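Local coordinates for cellulose binding domain-containing protein (Clostridium clariflavum, PDB 4B96) that probably binds cellulose through this calcium-containing family 3b carbohydrate-binding module, the C-terminal part of a membrane protein of a biomass-sensing system, at residues 20-34 against 94-108. Residues are numbered along the deposited sequence; the frame is centred on the assembly and turned at random. Where two conformers were deposited one is given.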
ATOM      1  N   ALA A  20      -4.657 -26.169  -4.750  1.00 19.85           N
ATOM      2  CA  ALA A  20      -5.523 -25.020  -4.717  1.00 21.03           C
ATOM      3  C   ALA A  20      -4.761 -23.838  -4.138  1.00 22.81           C
ATOM      4  O   ALA A  20      -3.950 -23.986  -3.202  1.00 22.06           O
ATOM      5  CB  ALA A  20      -6.808 -25.317  -3.908  1.00 19.71           C
ATOM      6  N   ILE A  21      -5.009 -22.652  -4.684  1.00 20.88           N
ATOM      7  CA  ILE A  21      -4.534 -21.448  -4.076  1.00 18.08           C
ATOM      8  C   ILE A  21      -5.750 -20.790  -3.402  1.00 22.77           C
ATOM      9  O   ILE A  21      -6.803 -20.656  -4.040  1.00 18.23           O
ATOM     10  CB  ILE A  21      -3.921 -20.505  -5.144  1.00 18.55           C
ATOM     11  CG1 ILE A  21      -2.529 -21.051  -5.546  1.00 21.18           C
ATOM     12  CG2 ILE A  21      -3.785 -19.040  -4.551  1.00 15.62           C
ATOM     13  CD1 ILE A  21      -1.910 -20.262  -6.761  1.00 20.34           C
ATOM     14  N   ARG A  22      -5.647 -20.433  -2.118  1.00 20.20           N
ATOM     15  CA  ARG A  22      -6.798 -19.783  -1.451  1.00 19.78           C
ATOM     16  C   ARG A  22      -6.605 -18.293  -1.410  1.00 20.75           C
ATOM     17  O   ARG A  22      -5.615 -17.799  -0.836  1.00 20.75           O
ATOM     18  CB  ARG A  22      -7.007 -20.357  -0.046  1.00 17.77           C
ATOM     19  CG  ARG A  22      -7.359 -21.842  -0.141  1.00 20.54           C
ATOM     20  CD  ARG A  22      -8.842 -22.020  -0.639  1.00 24.00           C
ATOM     21  NE  ARG A  22      -9.831 -21.404   0.254  1.00 22.98           N
ATOM     22  CZ  ARG A  22     -10.328 -22.006   1.319  1.00 22.52           C
ATOM     23  NH1 ARG A  22      -9.940 -23.242   1.617  1.00 21.01           N
ATOM     24  NH2 ARG A  22     -11.193 -21.365   2.107  1.00 23.08           N
ATOM     25  N   TRP A  23      -7.490 -17.564  -2.070  1.00 21.02           N
ATOM     26  CA  TRP A  23      -7.345 -16.108  -2.094  1.00 17.61           C
ATOM     27  C   TRP A  23      -8.184 -15.402  -1.012  1.00 16.94           C
ATOM     28  O   TRP A  23      -8.326 -14.169  -1.042  1.00 18.68           O
ATOM     29  CB  TRP A  23      -7.683 -15.603  -3.481  1.00 18.77           C
ATOM     30  CG  TRP A  23      -8.961 -16.254  -4.093  1.00 17.05           C
ATOM     31  CD1 TRP A  23      -9.026 -17.326  -4.992  1.00 16.43           C
ATOM     32  CD2 TRP A  23     -10.310 -15.866  -3.825  1.00 18.50           C
ATOM     33  NE1 TRP A  23     -10.356 -17.575  -5.311  1.00 19.10           N
ATOM     34  CE2 TRP A  23     -11.156 -16.712  -4.586  1.00 19.50           C
ATOM     35  CE3 TRP A  23     -10.890 -14.875  -3.007  1.00 17.11           C
ATOM     36  CZ2 TRP A  23     -12.553 -16.592  -4.549  1.00 19.82           C
ATOM     37  CZ3 TRP A  23     -12.269 -14.744  -2.971  1.00 18.33           C
ATOM     38  CH2 TRP A  23     -13.098 -15.613  -3.748  1.00 20.86           C
ATOM     39  N   ASP A  24      -8.756 -16.165  -0.075  1.00 15.72           N
ATOM     40  CA  ASP A  24      -9.750 -15.613   0.887  1.00 15.90           C
ATOM     41  C   ASP A  24      -9.380 -14.248   1.469  1.00 19.83           C
ATOM     42  O   ASP A  24      -8.254 -14.064   2.040  1.00 18.38           O
ATOM     43  CB  ASP A  24      -9.855 -16.483   2.123  1.00 17.49           C
ATOM     44  CG  ASP A  24     -10.318 -17.909   1.799  1.00 26.04           C
ATOM     45  OD1 ASP A  24     -10.301 -18.304   0.595  1.00 26.15           O
ATOM     46  OD2 ASP A  24     -10.676 -18.602   2.769  1.00 26.39           O
ATOM     47  N   PHE A  25     -10.332 -13.336   1.440  1.00 18.65           N
ATOM     48  CA  PHE A  25     -10.086 -12.014   1.997  1.00 17.00           C
ATOM     49  C   PHE A  25     -11.302 -11.457   2.706  1.00 20.13           C
ATOM     50  O   PHE A  25     -12.445 -11.939   2.512  1.00 19.64           O
ATOM     51  CB  PHE A  25      -9.599 -11.041   0.926  1.00 12.04           C
ATOM     52  CG  PHE A  25     -10.566 -10.835  -0.220  1.00 16.33           C
ATOM     53  CD1 PHE A  25     -11.552  -9.839  -0.143  1.00 16.83           C
ATOM     54  CD2 PHE A  25     -10.417 -11.567  -1.424  1.00 15.81           C
ATOM     55  CE1 PHE A  25     -12.434  -9.612  -1.206  1.00 18.34           C
ATOM     56  CE2 PHE A  25     -11.278 -11.330  -2.513  1.00 18.28           C
ATOM     57  CZ  PHE A  25     -12.322 -10.377  -2.382  1.00 17.26           C
ATOM     58  N   VAL A  26     -11.023 -10.462   3.545  1.00 19.23           N
ATOM     59  CA  VAL A  26     -12.062  -9.678   4.185  1.00 18.19           C
ATOM     60  C   VAL A  26     -11.784  -8.217   3.846  1.00 18.84           C
ATOM     61  O   VAL A  26     -10.685  -7.717   4.044  1.00 21.55           O
ATOM     62  CB  VAL A  26     -12.007  -9.827   5.724  1.00 18.32           C
ATOM     63  CG1 VAL A  26     -13.131  -8.979   6.394  1.00 24.44           C
ATOM     64  CG2 VAL A  26     -12.130 -11.307   6.108  1.00 22.04           C
ATOM     65  N   ILE A  27     -12.754  -7.541   3.263  0.53 19.47           N
ATOM     66  CA  ILE A  27     -12.602  -6.105   3.077  0.53 18.52           C
ATOM     67  C   ILE A  27     -13.348  -5.487   4.211  0.53 19.38           C
ATOM     68  O   ILE A  27     -14.544  -5.745   4.368  0.53 20.14           O
ATOM     69  CB  ILE A  27     -13.292  -5.597   1.831  0.53 19.24           C
ATOM     70  CG1 ILE A  27     -12.727  -6.237   0.572  0.53 20.77           C
ATOM     71  CG2 ILE A  27     -13.218  -4.038   1.755  0.53 18.06           C
ATOM     72  CD1 ILE A  27     -13.510  -5.845  -0.622  0.53 22.14           C
ATOM     73  N   GLU A  28     -12.657  -4.663   4.979  0.53 19.32           N
ATOM     74  CA  GLU A  28     -13.246  -3.950   6.087  0.53 21.92           C
ATOM     75  C   GLU A  28     -13.606  -2.532   5.615  0.53 23.41           C
ATOM     76  O   GLU A  28     -12.830  -1.884   4.888  0.53 20.87           O
ATOM     77  CB  GLU A  28     -12.250  -3.887   7.255  0.53 22.62           C
ATOM     78  CG  GLU A  28     -11.822  -5.242   7.813  0.53 24.76           C
ATOM     79  CD  GLU A  28     -11.032  -5.131   9.137  0.53 30.62           C
ATOM     80  OE1 GLU A  28     -10.264  -4.167   9.289  0.53 29.67           O
ATOM     81  OE2 GLU A  28     -11.178  -5.998  10.031  0.53 36.23           O
ATOM     82  N   ASN A  29     -14.788  -2.050   6.020  1.00 22.30           N
ATOM     83  CA  ASN A  29     -15.205  -0.671   5.735  1.00 25.79           C
ATOM     84  C   ASN A  29     -14.905   0.174   6.969  1.00 28.72           C
ATOM     85  O   ASN A  29     -15.603   0.072   7.963  1.00 30.33           O
ATOM     86  CB  ASN A  29     -16.701  -0.615   5.391  1.00 25.52           C
ATOM     87  CG  ASN A  29     -17.182   0.777   5.040  1.00 26.49           C
ATOM     88  OD1 ASN A  29     -16.509   1.800   5.314  1.00 24.94           O
ATOM     89  ND2 ASN A  29     -18.387   0.838   4.442  1.00 26.86           N
ATOM     90  N   THR A  30     -13.863   1.004   6.904  1.00 24.72           N
ATOM     91  CA  THR A  30     -13.472   1.834   8.049  1.00 27.22           C
ATOM     92  C   THR A  30     -13.986   3.253   7.947  1.00 26.01           C
ATOM     93  O   THR A  30     -13.634   4.106   8.768  1.00 30.71           O
ATOM     94  CB  THR A  30     -11.940   1.923   8.175  1.00 32.89           C
ATOM     95  OG1 THR A  30     -11.391   2.433   6.938  1.00 30.33           O
ATOM     96  CG2 THR A  30     -11.341   0.545   8.447  1.00 32.90           C
ATOM     97  N   GLY A  31     -14.840   3.554   6.964  1.00 25.58           N
ATOM     98  CA  GLY A  31     -15.395   4.921   6.901  1.00 22.93           C
ATOM     99  C   GLY A  31     -16.866   5.039   7.332  1.00 29.34           C
ATOM    100  O   GLY A  31     -17.374   4.175   8.034  1.00 31.19           O
ATOM    101  N   ASN A  32     -17.540   6.128   6.955  1.00 33.91           N
ATOM    102  CA  ASN A  32     -18.902   6.382   7.413  1.00 37.87           C
ATOM    103  C   ASN A  32     -19.984   6.226   6.361  1.00 44.18           C
ATOM    104  O   ASN A  32     -21.143   6.555   6.630  1.00 49.89           O
ATOM    105  CB  ASN A  32     -19.011   7.762   8.027  1.00 41.91           C
ATOM    106  CG  ASN A  32     -17.963   7.984   9.086  1.00 46.89           C
ATOM    107  OD1 ASN A  32     -17.747   7.125   9.961  1.00 40.79           O
ATOM    108  ND2 ASN A  32     -17.246   9.099   8.981  1.00 50.61           N
ATOM    109  N   SER A  33     -19.643   5.720   5.175  1.00 41.18           N
ATOM    110  CA  SER A  33     -20.717   5.497   4.185  1.00 42.79           C
ATOM    111  C   SER A  33     -20.615   4.085   3.636  1.00 37.26           C
ATOM    112  O   SER A  33     -19.622   3.427   3.890  1.00 30.44           O
ATOM    113  CB  SER A  33     -20.631   6.504   3.061  1.00 45.52           C
ATOM    114  OG  SER A  33     -19.392   6.333   2.430  1.00 48.97           O
ATOM    115  N   TYR A  34     -21.658   3.617   2.940  1.00 35.69           N
ATOM    116  CA  TYR A  34     -21.639   2.281   2.382  1.00 35.39           C
ATOM    117  C   TYR A  34     -20.587   2.234   1.247  1.00 36.45           C
ATOM    118  O   TYR A  34     -20.314   3.237   0.567  1.00 37.52           O
ATOM    119  CB  TYR A  34     -23.063   1.845   1.938  1.00 36.58           C
ATOM    120  CG  TYR A  34     -24.024   1.440   3.076  1.00 36.78           C
ATOM    121  CD1 TYR A  34     -24.608   2.398   3.911  1.00 36.51           C
ATOM    122  CD2 TYR A  34     -24.360   0.080   3.288  1.00 38.53           C
ATOM    123  CE1 TYR A  34     -25.506   2.031   4.943  1.00 39.03           C
ATOM    124  CE2 TYR A  34     -25.259  -0.296   4.315  1.00 37.48           C
ATOM    125  CZ  TYR A  34     -25.793   0.664   5.139  1.00 38.97           C
ATOM    126  OH  TYR A  34     -26.665   0.255   6.136  1.00 42.37           O
ATOM    127  N   SER A  94     -22.922  -4.398  -0.898  1.00 33.76           N
ATOM    128  CA  SER A  94     -22.726  -3.061  -0.380  1.00 29.88           C
ATOM    129  C   SER A  94     -22.209  -3.216   1.052  1.00 30.98           C
ATOM    130  O   SER A  94     -22.886  -3.827   1.881  1.00 31.07           O
ATOM    131  CB  SER A  94     -24.079  -2.341  -0.417  1.00 37.36           C
ATOM    132  OG  SER A  94     -23.940  -1.011   0.039  1.00 39.96           O
ATOM    133  N   ILE A  95     -21.002  -2.724   1.366  1.00 27.05           N
ATOM    134  CA  ILE A  95     -20.509  -2.944   2.723  1.00 23.67           C
ATOM    135  C   ILE A  95     -20.936  -1.821   3.638  1.00 27.44           C
ATOM    136  O   ILE A  95     -20.574  -0.692   3.402  1.00 27.03           O
ATOM    137  CB  ILE A  95     -18.971  -3.025   2.815  1.00 21.62           C
ATOM    138  CG1 ILE A  95     -18.394  -3.893   1.688  1.00 22.70           C
ATOM    139  CG2 ILE A  95     -18.545  -3.564   4.213  1.00 20.14           C
ATOM    140  CD1 ILE A  95     -16.822  -4.057   1.776  1.00 18.86           C
ATOM    141  N   PRO A  96     -21.684  -2.146   4.712  1.00 27.86           N
ATOM    142  CA  PRO A  96     -22.076  -1.110   5.667  1.00 33.66           C
ATOM    143  C   PRO A  96     -20.847  -0.550   6.403  1.00 29.83           C
ATOM    144  O   PRO A  96     -19.906  -1.283   6.700  1.00 25.63           O
ATOM    145  CB  PRO A  96     -22.974  -1.861   6.660  1.00 34.71           C
ATOM    146  CG  PRO A  96     -23.513  -3.047   5.868  1.00 32.72           C
ATOM    147  CD  PRO A  96     -22.318  -3.447   4.988  1.00 27.14           C
ATOM    148  N   PRO A  97     -20.881   0.742   6.704  1.00 31.72           N
ATOM    149  CA  PRO A  97     -19.855   1.355   7.556  1.00 33.18           C
ATOM    150  C   PRO A  97     -19.671   0.565   8.870  1.00 32.90           C
ATOM    151  O   PRO A  97     -20.675   0.264   9.546  1.00 31.44           O
ATOM    152  CB  PRO A  97     -20.418   2.741   7.873  1.00 32.35           C
ATOM    153  CG  PRO A  97     -21.645   2.913   7.121  1.00 33.90           C
ATOM    154  CD  PRO A  97     -21.991   1.651   6.375  1.00 30.62           C
ATOM    155  N   GLY A  98     -18.418   0.256   9.216  1.00 30.94           N
ATOM    156  CA  GLY A  98     -18.149  -0.460  10.444  1.00 33.20           C
ATOM    157  C   GLY A  98     -18.314  -1.967  10.213  1.00 32.82           C
ATOM    158  O   GLY A  98     -18.154  -2.766  11.118  1.00 35.62           O
ATOM    159  N   ASP A  99     -18.685  -2.375   9.007  1.00 24.83           N
ATOM    160  CA  ASP A  99     -18.807  -3.808   8.769  1.00 26.23           C
ATOM    161  C   ASP A  99     -17.742  -4.271   7.780  1.00 26.02           C
ATOM    162  O   ASP A  99     -16.839  -3.498   7.408  1.00 26.06           O
ATOM    163  CB  ASP A  99     -20.183  -4.124   8.220  1.00 34.63           C
ATOM    164  CG  ASP A  99     -20.679  -5.519   8.636  1.00 53.25           C
ATOM    165  OD1 ASP A  99     -19.858  -6.484   8.923  1.00 50.72           O
ATOM    166  OD2 ASP A  99     -21.939  -5.630   8.695  1.00 66.53           O
ATOM    167  N   ALA A 100     -17.829  -5.526   7.362  1.00 23.53           N
ATOM    168  CA  ALA A 100     -16.801  -6.097   6.483  1.00 24.61           C
ATOM    169  C   ALA A 100     -17.459  -7.056   5.501  1.00 28.39           C
ATOM    170  O   ALA A 100     -18.520  -7.596   5.811  1.00 29.80           O
ATOM    171  CB  ALA A 100     -15.748  -6.819   7.301  1.00 23.57           C
ATOM    172  N   ALA A 101     -16.862  -7.244   4.317  1.00 21.96           N
ATOM    173  CA  ALA A 101     -17.345  -8.256   3.369  1.00 23.16           C
ATOM    174  C   ALA A 101     -16.366  -9.427   3.523  1.00 20.92           C
ATOM    175  O   ALA A 101     -15.132  -9.229   3.389  1.00 21.74           O
ATOM    176  CB  ALA A 101     -17.247  -7.724   1.928  1.00 21.45           C
ATOM    177  N   TRP A 102     -16.883 -10.640   3.775  1.00 17.92           N
ATOM    178  CA  TRP A 102     -15.998 -11.823   3.824  1.00 15.74           C
ATOM    179  C   TRP A 102     -16.152 -12.552   2.511  1.00 19.45           C
ATOM    180  O   TRP A 102     -17.271 -12.851   2.109  1.00 22.39           O
ATOM    181  CB  TRP A 102     -16.389 -12.782   4.992  1.00 23.24           C
ATOM    182  CG  TRP A 102     -16.223 -12.138   6.389  1.00 29.83           C
ATOM    183  CD1 TRP A 102     -16.923 -11.088   6.872  1.00 33.82           C
ATOM    184  CD2 TRP A 102     -15.282 -12.492   7.426  1.00 38.40           C
ATOM    185  NE1 TRP A 102     -16.518 -10.776   8.141  1.00 36.71           N
ATOM    186  CE2 TRP A 102     -15.511 -11.621   8.512  1.00 41.39           C
ATOM    187  CE3 TRP A 102     -14.278 -13.478   7.552  1.00 42.43           C
ATOM    188  CZ2 TRP A 102     -14.744 -11.678   9.732  1.00 47.90           C
ATOM    189  CZ3 TRP A 102     -13.519 -13.547   8.783  1.00 44.53           C
ATOM    190  CH2 TRP A 102     -13.756 -12.642   9.836  1.00 46.25           C
ATOM    191  N   VAL A 103     -15.035 -12.852   1.845  1.00 17.37           N
ATOM    192  CA  VAL A 103     -15.101 -13.509   0.564  1.00 17.43           C
ATOM    193  C   VAL A 103     -14.069 -14.625   0.482  1.00 23.45           C
ATOM    194  O   VAL A 103     -12.867 -14.329   0.465  1.00 23.09           O
ATOM    195  CB  VAL A 103     -14.875 -12.509  -0.619  1.00 19.55           C
ATOM    196  CG1 VAL A 103     -15.443 -13.121  -1.910  1.00 23.40           C
ATOM    197  CG2 VAL A 103     -15.546 -11.135  -0.342  1.00 19.50           C
ATOM    198  N   PHE A 104     -14.509 -15.896   0.529  1.00 20.83           N
ATOM    199  CA  PHE A 104     -13.558 -17.019   0.553  1.00 18.35           C
ATOM    200  C   PHE A 104     -13.673 -17.818  -0.743  1.00 18.10           C
ATOM    201  O   PHE A 104     -14.760 -17.993  -1.276  1.00 18.64           O
ATOM    202  CB  PHE A 104     -13.851 -18.053   1.652  1.00 19.41           C
ATOM    203  CG  PHE A 104     -13.894 -17.479   3.034  1.00 26.76           C
ATOM    204  CD1 PHE A 104     -13.556 -16.161   3.273  1.00 32.65           C
ATOM    205  CD2 PHE A 104     -14.277 -18.261   4.097  1.00 33.91           C
ATOM    206  CE1 PHE A 104     -13.609 -15.632   4.574  1.00 33.98           C
ATOM    207  CE2 PHE A 104     -14.335 -17.718   5.381  1.00 36.05           C
ATOM    208  CZ  PHE A 104     -14.025 -16.409   5.600  1.00 30.86           C
ATOM    209  N   GLY A 105     -12.555 -18.321  -1.239  1.00 19.74           N
ATOM    210  CA  GLY A 105     -12.634 -19.217  -2.386  1.00 18.57           C
ATOM    211  C   GLY A 105     -11.255 -19.626  -2.825  1.00 19.94           C
ATOM    212  O   GLY A 105     -10.267 -19.349  -2.145  1.00 19.50           O
ATOM    213  N   ALA A 106     -11.202 -20.294  -3.973  1.00 20.23           N
ATOM    214  CA  ALA A 106      -9.980 -20.895  -4.441  1.00 19.25           C
ATOM    215  C   ALA A 106      -9.819 -20.668  -5.944  1.00 22.83           C
ATOM    216  O   ALA A 106     -10.810 -20.407  -6.675  1.00 20.51           O
ATOM    217  CB  ALA A 106     -10.023 -22.431  -4.133  1.00 15.60           C
ATOM    218  N   ILE A 107      -8.583 -20.811  -6.426  1.00 22.24           N
ATOM    219  CA  ILE A 107      -8.390 -21.154  -7.839  1.00 17.72           C
ATOM    220  C   ILE A 107      -7.610 -22.489  -7.951  1.00 20.40           C
ATOM    221  O   ILE A 107      -6.812 -22.819  -7.063  1.00 18.70           O
ATOM    222  CB  ILE A 107      -7.580 -20.057  -8.590  1.00 23.33           C
ATOM    223  CG1 ILE A 107      -6.257 -19.761  -7.870  1.00 20.43           C
ATOM    224  CG2 ILE A 107      -8.448 -18.815  -8.796  1.00 20.97           C
ATOM    225  CD1 ILE A 107      -5.319 -18.788  -8.646  1.00 24.81           C
ATOM    226  N   THR A 108      -7.851 -23.234  -9.022  1.00 17.97           N
ATOM    227  CA  THR A 108      -7.238 -24.548  -9.218  1.00 20.35           C
ATOM    228  C   THR A 108      -6.897 -24.595 -10.700  1.00 21.43           C
ATOM    229  O   THR A 108      -7.507 -23.878 -11.491  1.00 22.47           O
ATOM    230  CB  THR A 108      -8.283 -25.672  -8.886  1.00 27.43           C
ATOM    231  OG1 THR A 108      -9.513 -25.406  -9.604  1.00 26.31           O
ATOM    232  CG2 THR A 108      -8.605 -25.676  -7.373  1.00 24.30           C
TER
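The W23 ring lies flat over the backbone of G105 where the antiparallel ladder is interrupted at W23-D24, between the pairs R22-A106 and F25-V103. G105 CA sits 3.9 Å from the centroid of the six-membered ring, a CH-pi contact suited by glycine, which has no side chain to compete with the indole. With CG between the backbone N and the carbonyl carbon (chi1 44°), W23 turns into the sandwich core, against F55, L86 and Y44.

Here D24 supplies a side-chain acceptor: G105 N donates to D24 OD1 (2.9 Å). R22 NE approaches the same oxygen from the opposite face of the carboxylate, while R22 NH2 and D24 OD2 form a salt bridge at 2.9 Å. Beyond the break, F25 and V103 exchange two backbone bonds. V103 CB lies over the face of F25 on the inner side, alongside I27 and A101, whereas V26 CG2 rests on the six-membered ring of W102 on the other face of the sheet, where F130 meets V26 and, edge-to-face, W102.

Past the E28-A100 pair, N29 uses both ends of its amide. OD1 accepts from G31 N in an Asx turn; ND2 donates to S33 O, nearly straight at 174°, and to I95 O (2.9 Å), from above the carbonyl plane. In the adjoining P96-D99 type II turn, G98 N donates to N29 O (3.1 Å); third-position G98 has a positive phi, which glycine adopts readily. P97 CD packs over the Y34 ring, rigid proline against flat aromatic.

Thus, within one sheet of the CBM3 beta-sandwich, side-chain groups take over where regular pairing fails: D24 OD1 bridges to G105 N, the R22 salt bridge probably holding D24 in place, and N29 ND2 links its own chain's turn, at S33 O, to I95 O.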